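Local coordinates for protein possible metal-dependent hydrolase (Veillonella parvula, PDB 3RPC) that binds two zinc ions and probably acts as a metal-dependent hydrolase of the metallo-beta-lactamase superfamily, at residues 123-128 against 151-156; 65-70 against 91-96; 159-164 against 184-189. One frame throughout, in Å; residues are numbered along the deposited sequence.

Interaction 1: 123-128 against 151-156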
loop_
_atom_site.group_PDB
_atom_site.type_symbol
_atom_site.label_atom_id
_atom_site.label_comp_id
_atom_site.label_asym_id
_atom_site.label_seq_id
_atom_site.Cartn_x
_atom_site.Cartn_y
_atom_site.Cartn_z
ATOM N N ILE A 123 19.236 -13.634 -5.426
ATOM C CA ILE A 123 18.178 -13.437 -4.444
ATOM C C ILE A 123 17.205 -12.391 -4.947
ATOM O O ILE A 123 17.616 -11.311 -5.382
ATOM C CB ILE A 123 18.753 -12.962 -3.103
ATOM C CG1 ILE A 123 19.754 -13.989 -2.577
ATOM C CG2 ILE A 123 17.624 -12.709 -2.085
ATOM C CD1 ILE A 123 20.784 -13.405 -1.665
ATOM N N THR A 124 15.914 -12.707 -4.892
ATOM C CA THR A 124 14.894 -11.756 -5.307
ATOM C C THR A 124 14.359 -11.017 -4.086
ATOM O O THR A 124 13.964 -11.640 -3.098
ATOM C CB THR A 124 13.735 -12.461 -6.047
ATOM O OG1 THR A 124 14.258 -13.128 -7.206
ATOM C CG2 THR A 124 12.695 -11.451 -6.484
ATOM N N LEU A 125 14.368 -9.693 -4.152
ATOM C CA LEU A 125 13.843 -8.854 -3.083
ATOM C C LEU A 125 12.567 -8.210 -3.584
ATOM O O LEU A 125 12.582 -7.502 -4.587
ATOM C CB LEU A 125 14.836 -7.753 -2.692
ATOM C CG LEU A 125 16.156 -8.143 -2.019
ATOM C CD1 LEU A 125 17.173 -8.626 -3.040
ATOM C CD2 LEU A 125 16.749 -6.971 -1.237
ATOM N N ARG A 126 11.463 -8.449 -2.881
ATOM C CA ARG A 126 10.179 -7.912 -3.312
ATOM C C ARG A 126 9.657 -6.952 -2.261
ATOM O O ARG A 126 9.594 -7.288 -1.076
ATOM C CB ARG A 126 9.154 -9.030 -3.491
ATOM C CG ARG A 126 9.583 -10.193 -4.341
ATOM C CD ARG A 126 8.387 -11.130 -4.563
ATOM N NE ARG A 126 8.730 -12.298 -5.368
ATOM C CZ ARG A 126 8.791 -12.299 -6.695
ATOM N NH1 ARG A 126 8.529 -11.192 -7.377
ATOM N NH2 ARG A 126 9.121 -13.411 -7.343
ATOM N N LYS A 127 9.271 -5.761 -2.687
ATOM C CA LYS A 127 8.731 -4.787 -1.754
ATOM C C LYS A 127 7.324 -5.151 -1.328
ATOM O O LYS A 127 6.476 -5.492 -2.163
ATOM C CB LYS A 127 8.752 -3.380 -2.350
ATOM C CG LYS A 127 8.140 -2.337 -1.417
ATOM C CD LYS A 127 8.469 -0.915 -1.830
ATOM C CE LYS A 127 7.742 -0.513 -3.092
ATOM N NZ LYS A 127 8.187 0.826 -3.568
ATOM N N THR A 128 7.069 -5.074 -0.031
ATOM C CA THR A 128 5.715 -5.281 0.478
ATOM C C THR A 128 5.196 -3.974 1.069
ATOM O O THR A 128 5.980 -3.097 1.473
ATOM C CB THR A 128 5.662 -6.397 1.541
ATOM O OG1 THR A 128 6.450 -6.025 2.680
ATOM C CG2 THR A 128 6.196 -7.709 0.972
HETATM N N MSE A 151 8.433 0.149 4.061
HETATM C CA MSE A 151 8.170 -1.103 3.367
HETATM C C MSE A 151 8.530 -2.314 4.220
HETATM O O MSE A 151 9.263 -2.208 5.216
HETATM C CB MSE A 151 8.968 -1.176 2.054
HETATM C CG MSE A 151 10.464 -1.366 2.243
HETATM SE SE MSE A 151 11.358 -1.647 0.533
HETATM C CE MSE A 151 13.206 -1.504 1.182
ATOM N N GLY A 152 8.001 -3.462 3.817
ATOM C CA GLY A 152 8.580 -4.737 4.185
ATOM C C GLY A 152 9.280 -5.296 2.956
ATOM O O GLY A 152 9.221 -4.705 1.867
ATOM N N VAL A 153 9.975 -6.415 3.129
ATOM C CA VAL A 153 10.687 -7.047 2.026
ATOM C C VAL A 153 10.512 -8.559 2.102
ATOM O O VAL A 153 10.660 -9.162 3.168
ATOM C CB VAL A 153 12.197 -6.715 2.063
ATOM C CG1 VAL A 153 12.899 -7.315 0.846
ATOM C CG2 VAL A 153 12.405 -5.210 2.126
ATOM N N ILE A 154 10.170 -9.157 0.966
ATOM C CA ILE A 154 10.186 -10.605 0.800
ATOM C C ILE A 154 11.507 -10.991 0.125
ATOM O O ILE A 154 11.869 -10.417 -0.904
ATOM C CB ILE A 154 8.984 -11.064 -0.067
ATOM C CG1 ILE A 154 7.698 -11.082 0.771
ATOM C CG2 ILE A 154 9.246 -12.432 -0.684
ATOM C CD1 ILE A 154 7.598 -12.262 1.724
ATOM N N PHE A 155 12.254 -11.906 0.738
ATOM C CA PHE A 155 13.491 -12.421 0.134
ATOM C C PHE A 155 13.243 -13.854 -0.348
ATOM O O PHE A 155 12.834 -14.713 0.435
ATOM C CB PHE A 155 14.656 -12.453 1.138
ATOM C CG PHE A 155 15.007 -11.118 1.744
ATOM C CD1 PHE A 155 16.125 -10.416 1.309
ATOM C CD2 PHE A 155 14.252 -10.584 2.774
ATOM C CE1 PHE A 155 16.472 -9.204 1.885
ATOM C CE2 PHE A 155 14.593 -9.366 3.356
ATOM C CZ PHE A 155 15.700 -8.671 2.906
ATOM N N GLU A 156 13.483 -14.107 -1.631
ATOM C CA GLU A 156 13.339 -15.441 -2.205
ATOM C C GLU A 156 14.641 -15.868 -2.862
ATOM O O GLU A 156 15.344 -15.044 -3.441
ATOM C CB GLU A 156 12.236 -15.456 -3.257
ATOM C CG GLU A 156 10.860 -15.181 -2.704
ATOM C CD GLU A 156 9.812 -15.067 -3.794
ATOM O OE1 GLU A 156 10.181 -14.747 -4.945
ATOM O OE2 GLU A 156 8.626 -15.306 -3.507
#

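Interaction 2: 65-70 against 91-96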
loop_
_atom_site.group_PDB
_atom_site.type_symbol
_atom_site.label_atom_id
_atom_site.label_comp_id
_atom_site.label_asym_id
_atom_site.label_seq_id
_atom_site.Cartn_x
_atom_site.Cartn_y
_atom_site.Cartn_z
ATOM N N VAL A 65 29.268 -8.062 5.440
ATOM C CA VAL A 65 28.090 -7.436 4.836
ATOM C C VAL A 65 28.281 -7.241 3.328
ATOM O O VAL A 65 29.296 -6.686 2.891
ATOM C CB VAL A 65 27.748 -6.100 5.536
ATOM C CG1 VAL A 65 26.620 -5.378 4.814
ATOM C CG2 VAL A 65 27.371 -6.348 6.993
ATOM N N THR A 66 27.304 -7.716 2.551
ATOM C CA THR A 66 27.297 -7.657 1.088
ATOM C C THR A 66 26.436 -6.506 0.584
ATOM O O THR A 66 26.681 -5.948 -0.489
ATOM C CB THR A 66 26.655 -8.930 0.482
ATOM O OG1 THR A 66 27.077 -10.091 1.204
ATOM C CG2 THR A 66 27.031 -9.070 -0.989
ATOM N N ALA A 67 25.389 -6.188 1.341
ATOM C CA ALA A 67 24.449 -5.149 0.935
ATOM C C ALA A 67 23.670 -4.701 2.148
ATOM O O ALA A 67 23.680 -5.374 3.175
ATOM C CB ALA A 67 23.504 -5.661 -0.147
ATOM N N VAL A 68 23.024 -3.550 2.030
ATOM C CA VAL A 68 22.216 -3.020 3.118
ATOM C C VAL A 68 20.780 -2.871 2.623
ATOM O O VAL A 68 20.544 -2.519 1.470
ATOM C CB VAL A 68 22.753 -1.649 3.572
ATOM C CG1 VAL A 68 22.014 -1.163 4.797
ATOM C CG2 VAL A 68 24.242 -1.734 3.882
ATOM N N VAL A 69 19.826 -3.177 3.497
ATOM C CA VAL A 69 18.409 -2.975 3.195
ATOM C C VAL A 69 17.883 -1.985 4.216
ATOM O O VAL A 69 18.005 -2.209 5.413
ATOM C CB VAL A 69 17.607 -4.288 3.310
ATOM C CG1 VAL A 69 16.099 -4.018 3.191
ATOM C CG2 VAL A 69 18.065 -5.273 2.247
ATOM N N VAL A 70 17.325 -0.881 3.733
ATOM C CA VAL A 70 16.814 0.174 4.593
ATOM C C VAL A 70 15.325 0.323 4.297
ATOM O O VAL A 70 14.940 0.852 3.251
ATOM C CB VAL A 70 17.559 1.498 4.323
ATOM C CG1 VAL A 70 17.089 2.591 5.267
ATOM C CG2 VAL A 70 19.070 1.289 4.468
ATOM N N PRO A 91 25.951 -1.782 -1.947
ATOM C CA PRO A 91 24.588 -1.555 -2.445
ATOM C C PRO A 91 23.619 -1.337 -1.279
ATOM O O PRO A 91 23.634 -2.103 -0.316
ATOM C CB PRO A 91 24.252 -2.868 -3.165
ATOM C CG PRO A 91 25.588 -3.457 -3.505
ATOM C CD PRO A 91 26.482 -3.090 -2.359
ATOM N N ILE A 92 22.794 -0.297 -1.383
ATOM C CA ILE A 92 21.777 0.017 -0.383
ATOM C C ILE A 92 20.418 -0.073 -1.057
ATOM O O ILE A 92 20.163 0.640 -2.018
ATOM C CB ILE A 92 21.933 1.454 0.156
ATOM C CG1 ILE A 92 23.410 1.798 0.414
ATOM C CG2 ILE A 92 21.065 1.664 1.397
ATOM C CD1 ILE A 92 24.098 0.915 1.461
ATOM N N PHE A 93 19.548 -0.935 -0.540
ATOM C CA PHE A 93 18.216 -1.112 -1.102
ATOM C C PHE A 93 17.246 -0.265 -0.301
ATOM O O PHE A 93 17.254 -0.310 0.924
ATOM C CB PHE A 93 17.819 -2.590 -1.039
ATOM C CG PHE A 93 18.598 -3.450 -1.996
ATOM C CD1 PHE A 93 18.169 -3.609 -3.300
ATOM C CD2 PHE A 93 19.751 -4.095 -1.586
ATOM C CE1 PHE A 93 18.888 -4.384 -4.196
ATOM C CE2 PHE A 93 20.480 -4.879 -2.477
ATOM C CZ PHE A 93 20.041 -5.027 -3.780
ATOM N N VAL A 94 16.429 0.515 -0.998
ATOM C CA VAL A 94 15.527 1.460 -0.353
ATOM C C VAL A 94 14.127 1.377 -0.961
ATOM O O VAL A 94 13.919 0.706 -1.970
ATOM C CB VAL A 94 16.064 2.907 -0.465
ATOM C CG1 VAL A 94 17.452 3.016 0.165
ATOM C CG2 VAL A 94 16.087 3.367 -1.929
ATOM N N GLN A 95 13.159 2.041 -0.328
ATOM C CA GLN A 95 11.748 1.879 -0.710
ATOM C C GLN A 95 11.226 2.830 -1.781
ATOM O O GLN A 95 10.230 2.537 -2.435
ATOM C CB GLN A 95 10.842 2.007 0.530
ATOM C CG GLN A 95 10.742 3.426 1.050
ATOM C CD GLN A 95 9.841 3.569 2.268
ATOM O OE1 GLN A 95 8.866 2.829 2.437
ATOM N NE2 GLN A 95 10.155 4.541 3.110
ATOM N N ASN A 96 11.883 3.970 -1.965
ATOM C CA ASN A 96 11.333 4.995 -2.838
ATOM C C ASN A 96 12.397 6.026 -3.205
ATOM O O ASN A 96 13.524 5.973 -2.708
ATOM C CB ASN A 96 10.085 5.651 -2.219
ATOM C CG ASN A 96 10.377 6.404 -0.928
ATOM O OD1 ASN A 96 11.510 6.809 -0.668
ATOM N ND2 ASN A 96 9.346 6.584 -0.102
HETATM O O HOH W 1 14.029 3.183 2.101
#

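Interaction 3: 159-164 against 184-189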
loop_
_atom_site.group_PDB
_atom_site.type_symbol
_atom_site.label_atom_id
_atom_site.label_comp_id
_atom_site.label_asym_id
_atom_site.label_seq_id
_atom_site.Cartn_x
_atom_site.Cartn_y
_atom_site.Cartn_z
ATOM N N ASP A 159 15.914 -22.956 -3.289
ATOM C CA ASP A 159 16.177 -23.936 -2.236
ATOM C C ASP A 159 16.414 -23.298 -0.877
ATOM O O ASP A 159 16.964 -23.932 0.026
ATOM C CB ASP A 159 17.371 -24.811 -2.613
ATOM C CG ASP A 159 17.204 -25.457 -3.969
ATOM O OD1 ASP A 159 16.118 -26.019 -4.230
ATOM O OD2 ASP A 159 18.150 -25.389 -4.777
ATOM N N GLU A 160 15.989 -22.047 -0.735
ATOM C CA GLU A 160 16.132 -21.337 0.526
ATOM C C GLU A 160 14.750 -20.990 1.062
ATOM O O GLU A 160 13.806 -20.839 0.290
ATOM C CB GLU A 160 16.935 -20.048 0.322
ATOM C CG GLU A 160 18.327 -20.240 -0.271
ATOM C CD GLU A 160 19.231 -21.018 0.659
ATOM O OE1 GLU A 160 18.908 -21.102 1.865
ATOM O OE2 GLU A 160 20.256 -21.555 0.188
ATOM N N PRO A 161 14.623 -20.851 2.390
ATOM C CA PRO A 161 13.342 -20.397 2.933
ATOM C C PRO A 161 13.036 -18.999 2.430
ATOM O O PRO A 161 13.929 -18.161 2.343
ATOM C CB PRO A 161 13.588 -20.368 4.451
ATOM C CG PRO A 161 15.083 -20.246 4.594
ATOM C CD PRO A 161 15.649 -21.029 3.436
ATOM N N THR A 162 11.779 -18.757 2.082
ATOM C CA THR A 162 11.346 -17.413 1.767
ATOM C C THR A 162 11.215 -16.656 3.078
ATOM O O THR A 162 10.585 -17.137 4.016
ATOM C CB THR A 162 10.013 -17.436 1.029
ATOM O OG1 THR A 162 10.214 -18.020 -0.262
ATOM C CG2 THR A 162 9.457 -16.023 0.875
ATOM N N VAL A 163 11.840 -15.487 3.138
ATOM C CA VAL A 163 11.878 -14.682 4.351
ATOM C C VAL A 163 11.055 -13.413 4.171
ATOM O O VAL A 163 11.258 -12.666 3.213
ATOM C CB VAL A 163 13.327 -14.295 4.704
ATOM C CG1 VAL A 163 13.365 -13.443 5.958
ATOM C CG2 VAL A 163 14.184 -15.547 4.866
ATOM N N TYR A 164 10.131 -13.166 5.103
ATOM C CA TYR A 164 9.298 -11.965 5.069
ATOM C C TYR A 164 9.736 -11.040 6.192
ATOM O O TYR A 164 9.473 -11.312 7.365
ATOM C CB TYR A 164 7.817 -12.344 5.240
ATOM C CG TYR A 164 6.814 -11.205 5.175
ATOM C CD1 TYR A 164 7.148 -9.949 4.659
ATOM C CD2 TYR A 164 5.517 -11.392 5.642
ATOM C CE1 TYR A 164 6.198 -8.917 4.602
ATOM C CE2 TYR A 164 4.588 -10.383 5.597
ATOM C CZ TYR A 164 4.922 -9.149 5.089
ATOM O OH TYR A 164 3.950 -8.161 5.060
ATOM N N PRO A 184 5.672 -17.021 2.995
ATOM C CA PRO A 184 6.987 -17.037 3.647
ATOM C C PRO A 184 7.147 -18.150 4.680
ATOM O O PRO A 184 6.202 -18.479 5.413
ATOM C CB PRO A 184 7.073 -15.661 4.318
ATOM C CG PRO A 184 5.638 -15.215 4.470
ATOM C CD PRO A 184 4.912 -15.791 3.284
ATOM N N ASN A 185 8.353 -18.708 4.722
ATOM C CA ASN A 185 8.712 -19.761 5.665
ATOM C C ASN A 185 9.321 -19.197 6.943
ATOM O O ASN A 185 9.344 -19.872 7.972
ATOM C CB ASN A 185 9.697 -20.728 5.003
ATOM C CG ASN A 185 9.223 -21.182 3.639
ATOM O OD1 ASN A 185 9.800 -20.813 2.622
ATOM N ND2 ASN A 185 8.154 -21.970 3.609
ATOM N N VAL A 186 9.826 -17.966 6.858
ATOM C CA VAL A 186 10.403 -17.255 8.000
ATOM C C VAL A 186 9.808 -15.859 8.012
ATOM O O VAL A 186 9.776 -15.198 6.971
ATOM C CB VAL A 186 11.939 -17.152 7.884
ATOM C CG1 VAL A 186 12.532 -16.356 9.061
ATOM C CG2 VAL A 186 12.553 -18.540 7.810
ATOM N N ILE A 187 9.318 -15.416 9.166
ATOM C CA ILE A 187 8.638 -14.129 9.249
ATOM C C ILE A 187 9.231 -13.304 10.379
ATOM O O ILE A 187 9.109 -13.671 11.548
ATOM C CB ILE A 187 7.121 -14.334 9.464
ATOM C CG1 ILE A 187 6.561 -15.216 8.336
ATOM C CG2 ILE A 187 6.390 -12.988 9.552
ATOM C CD1 ILE A 187 5.093 -15.625 8.542
ATOM N N ILE A 188 9.891 -12.205 10.025
ATOM C CA ILE A 188 10.561 -11.353 11.000
ATOM C C ILE A 188 9.649 -10.154 11.259
ATOM O O ILE A 188 9.376 -9.373 10.344
ATOM C CB ILE A 188 11.935 -10.884 10.472
ATOM C CG1 ILE A 188 12.819 -12.091 10.155
ATOM C CG2 ILE A 188 12.621 -9.987 11.484
ATOM C CD1 ILE A 188 14.054 -11.739 9.334
HETATM N N MSE A 189 9.173 -10.032 12.500
HETATM C CA MSE A 189 8.139 -9.065 12.871
HETATM C C MSE A 189 8.632 -8.062 13.898
HETATM O O MSE A 189 9.346 -8.431 14.835
HETATM C CB MSE A 189 6.953 -9.796 13.507
HETATM C CG MSE A 189 6.405 -10.969 12.723
HETATM SE SE MSE A 189 5.006 -11.845 13.772
HETATM C CE MSE A 189 3.739 -10.364 13.943
#

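Interaction 1: 123-128 against 151-156
Strands 123-128 and 152-156 are antiparallel neighbours in one sheet of the metallo-beta-lactamase fold, pairing Thr124 with Glu156 at one end and Thr128 with Gly152 at the other. Reciprocal backbone bonds join these pairs and Arg126 with Ile154 (Arg126 N to Ile154 O, 2.8 Å). Extended from CG to NE, Arg126 stands out from the sheet and leans back toward Glu156, its diagonal partner. Arg126 NE and NH2 both reach Glu156 OE1 at 2.9 Å, NE from above the carboxylate plane and NH2 on the syn side; both bonds are bent (141° and 137°), and the two planes stand 83° apart. Thr124 CG2 covers one guanidinium face. Helices flank the sheets of this sandwich, and here Phe182 of helix 173-182 touches Arg126, Ile154 and Glu156. Thr128 OG1 sits 2.9 Å from Gly152 CA, an approach suited to the bare glycine. The face of Leu125, Val153 and Phe155 is mostly apolar: Leu125 CD2 lies 3.8 Å from Phe155 CE1, and Val153 CG1 sits 3.6 Å above the Phe155 ring, toward its rim. Lys127 lays CG and CD against selenium (SE) of selenomethionine Met151 and sends NZ to Gln95 O.

Interaction 2: 65-70 against 91-96
Segments 65-70 and 91-96 run parallel, their strands 67-69 and 92-94 inclined by 20°, and three nearly straight backbone bonds tie them: Val68 N to Pro91 O, Phe93 N to Val68 O and Val70 N to Phe93 O. The middle bond is short, 2.7 Å from Phe93 N to Val68 O. Val68 gives its N-H and takes with its carbonyl on this side, while Val69 bonds to the strand on the other side, 22-26. Proline suits position 91, since it needs to offer only its carbonyl here, and Pro91 CD rests 3.4 Å from Thr66 O.

On one face Val68 and Ile92 stand alongside each other. Ile92 CG1 is anti to its carbonyl carbon (chi1 -42°), and the bend at chi2 (-61°) turns CD1 in against Val68 CB at 3.6 Å. The other branch, Ile92 CG2, meets Val70 CG2 at 3.7 Å, so the forked side chain spans two valines. On the other face the ring of Phe93 turns an edge to the smaller Ala67, whose CB lies in the ring plane 3.9 Å from Phe93 CE2. Phe120 packs edge-to-face with the Phe93 ring, and Phe24, on the adjacent strand 22-26, touches Ala67 and Val69 on this face.

This is the pairing of a beta-alpha-beta unit, with helix 80-85 in the connection. Beyond Val70 and Val94 the strands part, and a water takes over the ladder: it donates to Val70 O and accepts from Gln95 N, each at 2.8 Å. Val70 O and Gln95 N are thus each given a partner without direct pairing, and the chains can diverge, one toward the zinc ligands that begin at His72 and the other into helix 97-105, capped by Asn96.

Interaction 3: 159-164 against 184-189
Val163 and Val186 stand alongside each other on one face of the sheet, with CG2 of Val163 4.1 Å from CB of Val186. Their apolar row is lengthened at both ends: Val163 CG1 meets Ile188 CD1 at 3.8 Å, and Pro161 CB rests against Val186 CG2. Beta-branched valine and isoleucine suit these strand positions, and Pro161 closes the row with a rigid ring. On the reverse face Tyr164 CB presses on Pro184 CB at 3.5 Å. CG of Tyr164 stands anti to the backbone N (chi1 -178°), which sends the ring away from the proline, so that CB and CD2 make the contact; Tyr164 CD2 lies 4.0 Å from Pro184 CG, which meets the ring obliquely.

Between these faces the parallel ladder is carried by Tyr164, whose N gives to Val186 O and whose O takes from Ile188 N, both at 2.8 Å. Nearer the surface Thr162 O is gripped by two consecutive amides, Asn185 N at 2.8 Å and the more distant Val186 N. The Asn185 side chain completes this end: its OD1 accepts from Thr162 N at 2.9 Å, in the amide plane and on a lone pair. An asparagine suits the turn into the strand, imitating there a backbone carbonyl.

The two strands form a beta-alpha-beta unit through helix 173-182, whose Leu179 packs on Tyr164, Pro184 and Ile187. Strand 152-156 flanks 163-165, and strand 221-225 continues the sheet beyond 186-190.

In the fold
Interactions 1 and 3 belong to the same sheet, with centres about 10 Å apart; Phe155 N and Val163 O, 2.8 Å apart, join them. Interaction 2 lies in the other sheet, its centre about 11 Å from that of interaction 1 and about 18 Å from that of interaction 3, which it does not touch. Lys127 NZ probably hydrogen-bonds Gln95 O, 2.9 Å away, just past strand 92-94, linking the two halves; Met151 CE also packs on Val70 O at 3.6 Å. A zinc ion lies about 9 Å from the Gln95 side chain and one about 11 Å from that of Met151. Strand 67-69 leads to ligands His72, His74, Asp76 and His77, and strand 163-165 to Asp168, shared by both zincs.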